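Local coordinates for NADH:ubiquinone oxidoreductase, Na translocating, F subunit (PDB 2R6H), which binds flavin-adenine dinucleotide in a two-domain reductase module that pairs an antiparallel beta flavin domain with a parallel-sheet nucleotide-binding-type domain, at residues S90-N104 against M168-T181. Residues are numbered along the deposited sequence; the frame is centred on the assembly and turned at random.
Sequences SMANYPAEGNIITLN and MAPLRAQILHLFRT. With FAD (flavin-adenine dinucleotide), chain H.
The ring of Tyr94 lies against the last turns of helix 168-181: Ala96 CB covers one face near the rim, 3.4 Å above the plane, and His177 CA sits at the edge. Arg180 reaches the same ring obliquely, its CB 3.5 Å from Tyr94 CE1, with its guanidinium turned 57° from the ring plane; any cation-pi attraction is long and weak at most. Tyr94 CG stands between its backbone N and carbonyl carbon (chi1 70°), which turns the ring toward the helix, where it crosses the Leu176 side chain at about a right angle while CB packs on Leu176 CB at 3.8 Å. Farther round the helix, the His177 ring has Thr181 OG1 over one face near the rim, held there by its hydrogen bond to His177 O, and meets Pro95 CD obliquely. Leu176 CD1 lies over the centre of one face of the Arg172 guanidinium, one turn earlier. That arginine runs extended from CG to NE and gives a weak, bent bond from NH1 to Ala92 O (2.7 Å, 122°), while NH2 makes a salt bridge to Asp205. Small residues let the backbones close up: Ala92 CA points its hydrogen at Ala169 O (3.2 Å), and Ala92 CB meets Ala169 CB. At the flavin end Pro170 CG touches Ser90 OG; Ser90 N donates to FAD O4 (2.7 Å) and Asn104 O accepts from FAD N3. The helix, following a strand of the parallel sheet, thus packs against the flavin-binding beta domain, the interdomain seam of ferredoxin reductase-like folds.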
loop_
_atom_site.group_PDB
_atom_site.type_symbol
_atom_site.label_atom_id
_atom_site.label_comp_id
_atom_site.label_asym_id
_atom_site.label_seq_id
_atom_site.Cartn_x
_atom_site.Cartn_y
_atom_site.Cartn_z
ATOM N N SER A 90 -3.172 1.590 -7.057
ATOM C CA SER A 90 -2.808 0.218 -7.395
ATOM C C SER A 90 -3.873 -0.766 -6.936
ATOM O O SER A 90 -4.411 -0.601 -5.849
ATOM C CB SER A 90 -1.487 -0.147 -6.718
ATOM O OG SER A 90 -0.390 0.474 -7.355
HETATM N N MSE A 91 -4.172 -1.788 -7.742
HETATM C CA MSE A 91 -5.086 -2.862 -7.316
HETATM C C MSE A 91 -4.456 -3.747 -6.264
HETATM O O MSE A 91 -3.324 -4.197 -6.411
HETATM C CB MSE A 91 -5.508 -3.759 -8.474
HETATM C CG MSE A 91 -6.771 -3.339 -9.181
HETATM SE SE MSE A 91 -6.429 -1.944 -10.490
HETATM C CE MSE A 91 -5.335 -2.959 -11.745
ATOM N N ALA A 92 -5.224 -4.039 -5.230
ATOM C CA ALA A 92 -4.710 -4.729 -4.066
ATOM C C ALA A 92 -5.286 -6.138 -3.930
ATOM O O ALA A 92 -4.851 -6.925 -3.077
ATOM C CB ALA A 92 -4.998 -3.913 -2.824
ATOM N N ASN A 93 -6.264 -6.454 -4.770
ATOM C CA ASN A 93 -6.744 -7.817 -4.837
ATOM C C ASN A 93 -6.171 -8.457 -6.079
ATOM O O ASN A 93 -5.698 -7.771 -6.978
ATOM C CB ASN A 93 -8.274 -7.881 -4.837
ATOM C CG ASN A 93 -8.817 -9.164 -4.188
ATOM O OD1 ASN A 93 -8.057 -10.013 -3.705
ATOM N ND2 ASN A 93 -10.146 -9.301 -4.175
ATOM N N TYR A 94 -6.193 -9.781 -6.112
ATOM C CA TYR A 94 -5.647 -10.513 -7.236
ATOM C C TYR A 94 -6.630 -10.543 -8.393
ATOM O O TYR A 94 -7.833 -10.344 -8.210
ATOM C CB TYR A 94 -5.194 -11.912 -6.805
ATOM C CG TYR A 94 -6.285 -12.895 -6.456
ATOM C CD1 TYR A 94 -6.036 -14.264 -6.488
ATOM C CD2 TYR A 94 -7.559 -12.472 -6.104
ATOM C CE1 TYR A 94 -7.014 -15.183 -6.174
ATOM C CE2 TYR A 94 -8.555 -13.391 -5.795
ATOM C CZ TYR A 94 -8.276 -14.750 -5.832
ATOM O OH TYR A 94 -9.254 -15.686 -5.533
ATOM N N PRO A 95 -6.107 -10.761 -9.599
ATOM C CA PRO A 95 -6.866 -10.608 -10.843
ATOM C C PRO A 95 -8.032 -11.570 -10.954
ATOM O O PRO A 95 -8.874 -11.401 -11.840
ATOM C CB PRO A 95 -5.827 -10.911 -11.918
ATOM C CG PRO A 95 -4.539 -10.611 -11.271
ATOM C CD PRO A 95 -4.692 -11.053 -9.860
ATOM N N ALA A 96 -8.075 -12.561 -10.069
ATOM C CA ALA A 96 -9.144 -13.555 -10.097
ATOM C C ALA A 96 -10.493 -12.960 -9.676
ATOM O O ALA A 96 -11.542 -13.556 -9.931
ATOM C CB ALA A 96 -8.787 -14.759 -9.240
ATOM N N GLU A 97 -10.468 -11.796 -9.026
ATOM C CA GLU A 97 -11.706 -11.069 -8.771
ATOM C C GLU A 97 -11.810 -9.866 -9.698
ATOM O O GLU A 97 -11.051 -8.911 -9.582
ATOM C CB GLU A 97 -11.835 -10.640 -7.314
ATOM C CG GLU A 97 -13.040 -9.733 -7.092
ATOM C CD GLU A 97 -14.357 -10.342 -7.591
ATOM O OE1 GLU A 97 -15.018 -9.741 -8.484
ATOM O OE2 GLU A 97 -14.735 -11.423 -7.083
ATOM N N GLY A 98 -12.773 -9.929 -10.610
ATOM C CA GLY A 98 -12.869 -8.985 -11.702
ATOM C C GLY A 98 -13.632 -7.704 -11.440
ATOM O O GLY A 98 -13.219 -6.654 -11.920
ATOM N N ASN A 99 -14.744 -7.756 -10.713
ATOM C CA ASN A 99 -15.514 -6.521 -10.560
ATOM C C ASN A 99 -15.695 -5.977 -9.149
ATOM O O ASN A 99 -16.431 -5.017 -8.935
ATOM C CB ASN A 99 -16.819 -6.508 -11.400
ATOM C CG ASN A 99 -17.957 -7.314 -10.787
ATOM O OD1 ASN A 99 -18.329 -7.129 -9.627
ATOM N ND2 ASN A 99 -18.557 -8.179 -11.602
ATOM N N ILE A 100 -15.005 -6.582 -8.194
ATOM C CA ILE A 100 -14.816 -5.955 -6.891
ATOM C C ILE A 100 -13.353 -5.570 -6.796
ATOM O O ILE A 100 -12.500 -6.405 -6.516
ATOM C CB ILE A 100 -15.157 -6.889 -5.702
ATOM C CG1 ILE A 100 -16.487 -7.627 -5.920
ATOM C CG2 ILE A 100 -15.186 -6.093 -4.399
ATOM C CD1 ILE A 100 -17.625 -7.087 -5.100
ATOM N N ILE A 101 -13.068 -4.304 -7.056
ATOM C CA ILE A 101 -11.699 -3.809 -7.012
ATOM C C ILE A 101 -11.387 -3.250 -5.636
ATOM O O ILE A 101 -12.121 -2.417 -5.123
ATOM C CB ILE A 101 -11.454 -2.719 -8.069
ATOM C CG1 ILE A 101 -11.727 -3.281 -9.462
ATOM C CG2 ILE A 101 -10.040 -2.194 -7.972
ATOM C CD1 ILE A 101 -11.229 -4.699 -9.627
ATOM N N THR A 102 -10.302 -3.715 -5.034
ATOM C CA THR A 102 -9.901 -3.211 -3.728
ATOM C C THR A 102 -8.726 -2.238 -3.854
ATOM O O THR A 102 -7.766 -2.517 -4.557
ATOM C CB THR A 102 -9.526 -4.369 -2.790
ATOM O OG1 THR A 102 -10.653 -5.233 -2.622
ATOM C CG2 THR A 102 -9.137 -3.842 -1.451
ATOM N N LEU A 103 -8.798 -1.096 -3.183
ATOM C CA LEU A 103 -7.649 -0.198 -3.146
ATOM C C LEU A 103 -7.169 0.126 -1.710
ATOM O O LEU A 103 -7.897 -0.080 -0.734
ATOM C CB LEU A 103 -7.941 1.081 -3.946
ATOM C CG LEU A 103 -8.448 0.877 -5.381
ATOM C CD1 LEU A 103 -8.707 2.203 -6.058
ATOM C CD2 LEU A 103 -7.470 0.090 -6.200
ATOM N N ASN A 104 -5.930 0.597 -1.586
ATOM C CA ASN A 104 -5.416 1.083 -0.314
ATOM C C ASN A 104 -5.026 2.530 -0.464
ATOM O O ASN A 104 -4.077 2.832 -1.170
ATOM C CB ASN A 104 -4.170 0.315 0.095
ATOM C CG ASN A 104 -4.456 -1.104 0.435
ATOM O OD1 ASN A 104 -5.615 -1.530 0.464
ATOM N ND2 ASN A 104 -3.402 -1.865 0.696
HETATM N N MSE A 168 1.395 -1.629 0.300
HETATM C CA MSE A 168 0.845 -2.966 0.484
HETATM C C MSE A 168 0.107 -3.436 -0.765
HETATM O O MSE A 168 0.014 -4.634 -1.029
HETATM C CB MSE A 168 -0.094 -2.996 1.693
HETATM C CG MSE A 168 0.381 -3.893 2.825
HETATM SE SE MSE A 168 0.062 -5.784 2.472
HETATM C CE MSE A 168 0.738 -6.522 4.144
ATOM N N ALA A 169 -0.417 -2.483 -1.529
ATOM C CA ALA A 169 -1.466 -2.772 -2.500
ATOM C C ALA A 169 -0.950 -3.671 -3.619
ATOM O O ALA A 169 -1.507 -4.737 -3.879
ATOM C CB ALA A 169 -2.028 -1.479 -3.074
ATOM N N PRO A 170 0.119 -3.234 -4.277
ATOM C CA PRO A 170 0.662 -3.958 -5.431
ATOM C C PRO A 170 1.250 -5.306 -5.029
ATOM O O PRO A 170 0.995 -6.312 -5.691
ATOM C CB PRO A 170 1.771 -3.029 -5.931
ATOM C CG PRO A 170 1.331 -1.671 -5.514
ATOM C CD PRO A 170 0.625 -1.853 -4.201
ATOM N N LEU A 171 2.030 -5.319 -3.953
ATOM C CA LEU A 171 2.634 -6.551 -3.460
ATOM C C LEU A 171 1.571 -7.603 -3.153
ATOM O O LEU A 171 1.662 -8.742 -3.607
ATOM C CB LEU A 171 3.475 -6.274 -2.213
ATOM C CG LEU A 171 4.790 -5.525 -2.435
ATOM C CD1 LEU A 171 4.757 -4.759 -3.749
ATOM C CD2 LEU A 171 5.081 -4.590 -1.272
ATOM N N ARG A 172 0.566 -7.210 -2.378
ATOM C CA ARG A 172 -0.481 -8.133 -1.956
ATOM C C ARG A 172 -1.203 -8.734 -3.157
ATOM O O ARG A 172 -1.550 -9.915 -3.157
ATOM C CB ARG A 172 -1.482 -7.426 -1.039
ATOM C CG ARG A 172 -2.769 -8.200 -0.811
ATOM C CD ARG A 172 -3.641 -7.526 0.235
ATOM N NE ARG A 172 -4.745 -8.382 0.660
ATOM C CZ ARG A 172 -5.968 -8.335 0.143
ATOM N NH1 ARG A 172 -6.249 -7.471 -0.824
ATOM N NH2 ARG A 172 -6.912 -9.151 0.592
ATOM N N ALA A 173 -1.428 -7.913 -4.177
ATOM C CA ALA A 173 -2.031 -8.381 -5.419
ATOM C C ALA A 173 -1.156 -9.430 -6.097
ATOM O O ALA A 173 -1.647 -10.466 -6.546
ATOM C CB ALA A 173 -2.287 -7.212 -6.359
ATOM N N GLN A 174 0.142 -9.155 -6.166
ATOM C CA GLN A 174 1.100 -10.103 -6.733
ATOM C C GLN A 174 1.221 -11.373 -5.875
ATOM O O GLN A 174 1.159 -12.493 -6.399
ATOM C CB GLN A 174 2.465 -9.450 -6.949
ATOM C CG GLN A 174 2.513 -8.496 -8.127
ATOM C CD GLN A 174 3.910 -7.936 -8.364
ATOM O OE1 GLN A 174 4.853 -8.293 -7.668
ATOM N NE2 GLN A 174 4.044 -7.060 -9.352
ATOM N N ILE A 175 1.357 -11.205 -4.560
ATOM C CA ILE A 175 1.484 -12.353 -3.663
ATOM C C ILE A 175 0.228 -13.209 -3.635
ATOM O O ILE A 175 0.307 -14.425 -3.644
ATOM C CB ILE A 175 1.896 -11.942 -2.248
ATOM C CG1 ILE A 175 3.366 -11.540 -2.256
ATOM C CG2 ILE A 175 1.707 -13.093 -1.291
ATOM C CD1 ILE A 175 3.710 -10.475 -1.268
ATOM N N LEU A 176 -0.934 -12.576 -3.616
ATOM C CA LEU A 176 -2.182 -13.321 -3.713
ATOM C C LEU A 176 -2.255 -14.063 -5.043
ATOM O O LEU A 176 -2.710 -15.196 -5.111
ATOM C CB LEU A 176 -3.386 -12.394 -3.536
ATOM C CG LEU A 176 -3.580 -12.052 -2.063
ATOM C CD1 LEU A 176 -4.664 -11.027 -1.872
ATOM C CD2 LEU A 176 -3.911 -13.307 -1.304
ATOM N N HIS A 177 -1.789 -13.435 -6.108
ATOM C CA HIS A 177 -1.870 -14.095 -7.388
ATOM C C HIS A 177 -0.944 -15.294 -7.388
ATOM O O HIS A 177 -1.326 -16.390 -7.794
ATOM C CB HIS A 177 -1.490 -13.144 -8.507
ATOM C CG HIS A 177 -1.454 -13.791 -9.847
ATOM N ND1 HIS A 177 -2.582 -13.915 -10.643
ATOM C CD2 HIS A 177 -0.447 -14.372 -10.540
ATOM C CE1 HIS A 177 -2.258 -14.538 -11.756
ATOM N NE2 HIS A 177 -0.964 -14.826 -11.720
ATOM N N LEU A 178 0.281 -15.070 -6.917
ATOM C CA LEU A 178 1.286 -16.116 -6.849
ATOM C C LEU A 178 0.842 -17.362 -6.097
ATOM O O LEU A 178 1.231 -18.465 -6.456
ATOM C CB LEU A 178 2.555 -15.579 -6.210
ATOM C CG LEU A 178 3.412 -14.664 -7.080
ATOM C CD1 LEU A 178 4.442 -13.952 -6.202
ATOM C CD2 LEU A 178 4.083 -15.455 -8.175
ATOM N N PHE A 179 0.030 -17.195 -5.061
ATOM C CA PHE A 179 -0.294 -18.310 -4.167
ATOM C C PHE A 179 -1.750 -18.775 -4.196
ATOM O O PHE A 179 -2.021 -19.964 -4.026
ATOM C CB PHE A 179 0.167 -18.023 -2.726
ATOM C CG PHE A 179 1.649 -18.078 -2.556
ATOM C CD1 PHE A 179 2.321 -19.286 -2.634
ATOM C CD2 PHE A 179 2.378 -16.931 -2.337
ATOM C CE1 PHE A 179 3.699 -19.350 -2.491
ATOM C CE2 PHE A 179 3.753 -16.986 -2.182
ATOM C CZ PHE A 179 4.418 -18.198 -2.262
ATOM N N ARG A 180 -2.688 -17.859 -4.398
ATOM C CA ARG A 180 -4.093 -18.263 -4.461
ATOM C C ARG A 180 -4.489 -18.818 -5.835
ATOM O O ARG A 180 -5.257 -19.778 -5.918
ATOM C CB ARG A 180 -5.038 -17.137 -4.028
ATOM C CG ARG A 180 -5.163 -16.943 -2.516
ATOM C CD ARG A 180 -6.627 -16.685 -2.166
ATOM N NE ARG A 180 -6.822 -15.615 -1.182
ATOM C CZ ARG A 180 -7.968 -14.945 -1.016
ATOM N NH1 ARG A 180 -9.027 -15.226 -1.776
ATOM N NH2 ARG A 180 -8.055 -13.984 -0.096
ATOM N N THR A 181 -3.966 -18.234 -6.909
ATOM C CA THR A 181 -4.291 -18.750 -8.237
ATOM C C THR A 181 -3.187 -19.580 -8.888
ATOM O O THR A 181 -3.452 -20.686 -9.358
ATOM C CB THR A 181 -4.869 -17.686 -9.220
ATOM O OG1 THR A 181 -3.866 -16.736 -9.563
ATOM C CG2 THR A 181 -6.028 -16.974 -8.599
HETATM P PA FAD H . -1.825 15.769 -3.930
HETATM O O1A FAD H . -1.215 15.197 -5.205
HETATM O O2A FAD H . -2.766 16.956 -4.158
HETATM O O5B FAD H . -0.659 16.193 -2.880
HETATM C C5B FAD H . 0.200 15.212 -2.320
HETATM C C4B FAD H . 0.867 15.749 -1.059
HETATM O O4B FAD H . 1.628 16.900 -1.373
HETATM C C3B FAD H . -0.147 16.154 -0.002
HETATM O O3B FAD H . 0.234 15.582 1.225
HETATM C C2B FAD H . -0.055 17.661 0.096
HETATM O O2B FAD H . -0.178 18.073 1.439
HETATM C C1B FAD H . 1.343 17.939 -0.446
HETATM N N9A FAD H . 1.512 19.292 -1.049
HETATM C C8A FAD H . 0.714 19.921 -1.982
HETATM N N7A FAD H . 1.244 21.142 -2.256
HETATM C C5A FAD H . 2.374 21.306 -1.514
HETATM C C6A FAD H . 3.304 22.350 -1.396
HETATM N N6A FAD H . 3.117 23.502 -2.040
HETATM N N1A FAD H . 4.384 22.219 -0.532
HETATM C C2A FAD H . 4.547 21.062 0.214
HETATM N N3A FAD H . 3.626 20.030 0.097
HETATM C C4A FAD H . 2.556 20.148 -0.750
HETATM N N1 FAD H . -1.255 5.969 -3.502
HETATM C C2 FAD H . -1.961 5.165 -2.646
HETATM O O2 FAD H . -2.313 5.634 -1.572
HETATM N N3 FAD H . -2.258 3.858 -3.003
HETATM C C4 FAD H . -1.855 3.339 -4.231
HETATM O O4 FAD H . -2.096 2.178 -4.604
HETATM C C4X FAD H . -1.145 4.164 -5.086
HETATM N N5 FAD H . -0.742 3.659 -6.303
HETATM C C5X FAD H . -0.022 4.478 -7.151
HETATM C C6 FAD H . 0.393 3.958 -8.373
HETATM C C7 FAD H . 1.112 4.746 -9.264
HETATM C C7M FAD H . 1.535 4.146 -10.577
HETATM C C8 FAD H . 1.415 6.064 -8.914
HETATM C C8M FAD H . 2.193 6.932 -9.849
HETATM C C9 FAD H . 1.000 6.575 -7.690
HETATM C C9A FAD H . 0.280 5.792 -6.800
HETATM N N10 FAD H . -0.133 6.293 -5.575
HETATM C C10 FAD H . -0.841 5.477 -4.721
HETATM C "C1'" FAD H . -0.024 7.744 -5.215
HETATM C "C2'" FAD H . -1.335 8.424 -5.577
HETATM O "O2'" FAD H . -1.532 8.319 -6.966
HETATM C "C3'" FAD H . -1.354 9.898 -5.188
HETATM O "O3'" FAD H . -0.135 10.527 -5.508
HETATM C "C4'" FAD H . -1.669 10.028 -3.710
HETATM O "O4'" FAD H . -3.004 9.629 -3.551
HETATM C "C5'" FAD H . -1.545 11.467 -3.242
HETATM O "O5'" FAD H . -2.158 12.296 -4.201
HETATM P P FAD H . -3.281 13.354 -3.746
HETATM O O1P FAD H . -4.047 13.855 -4.947
HETATM O O2P FAD H . -4.176 12.738 -2.703
HETATM O O3P FAD H . -2.454 14.545 -3.082
#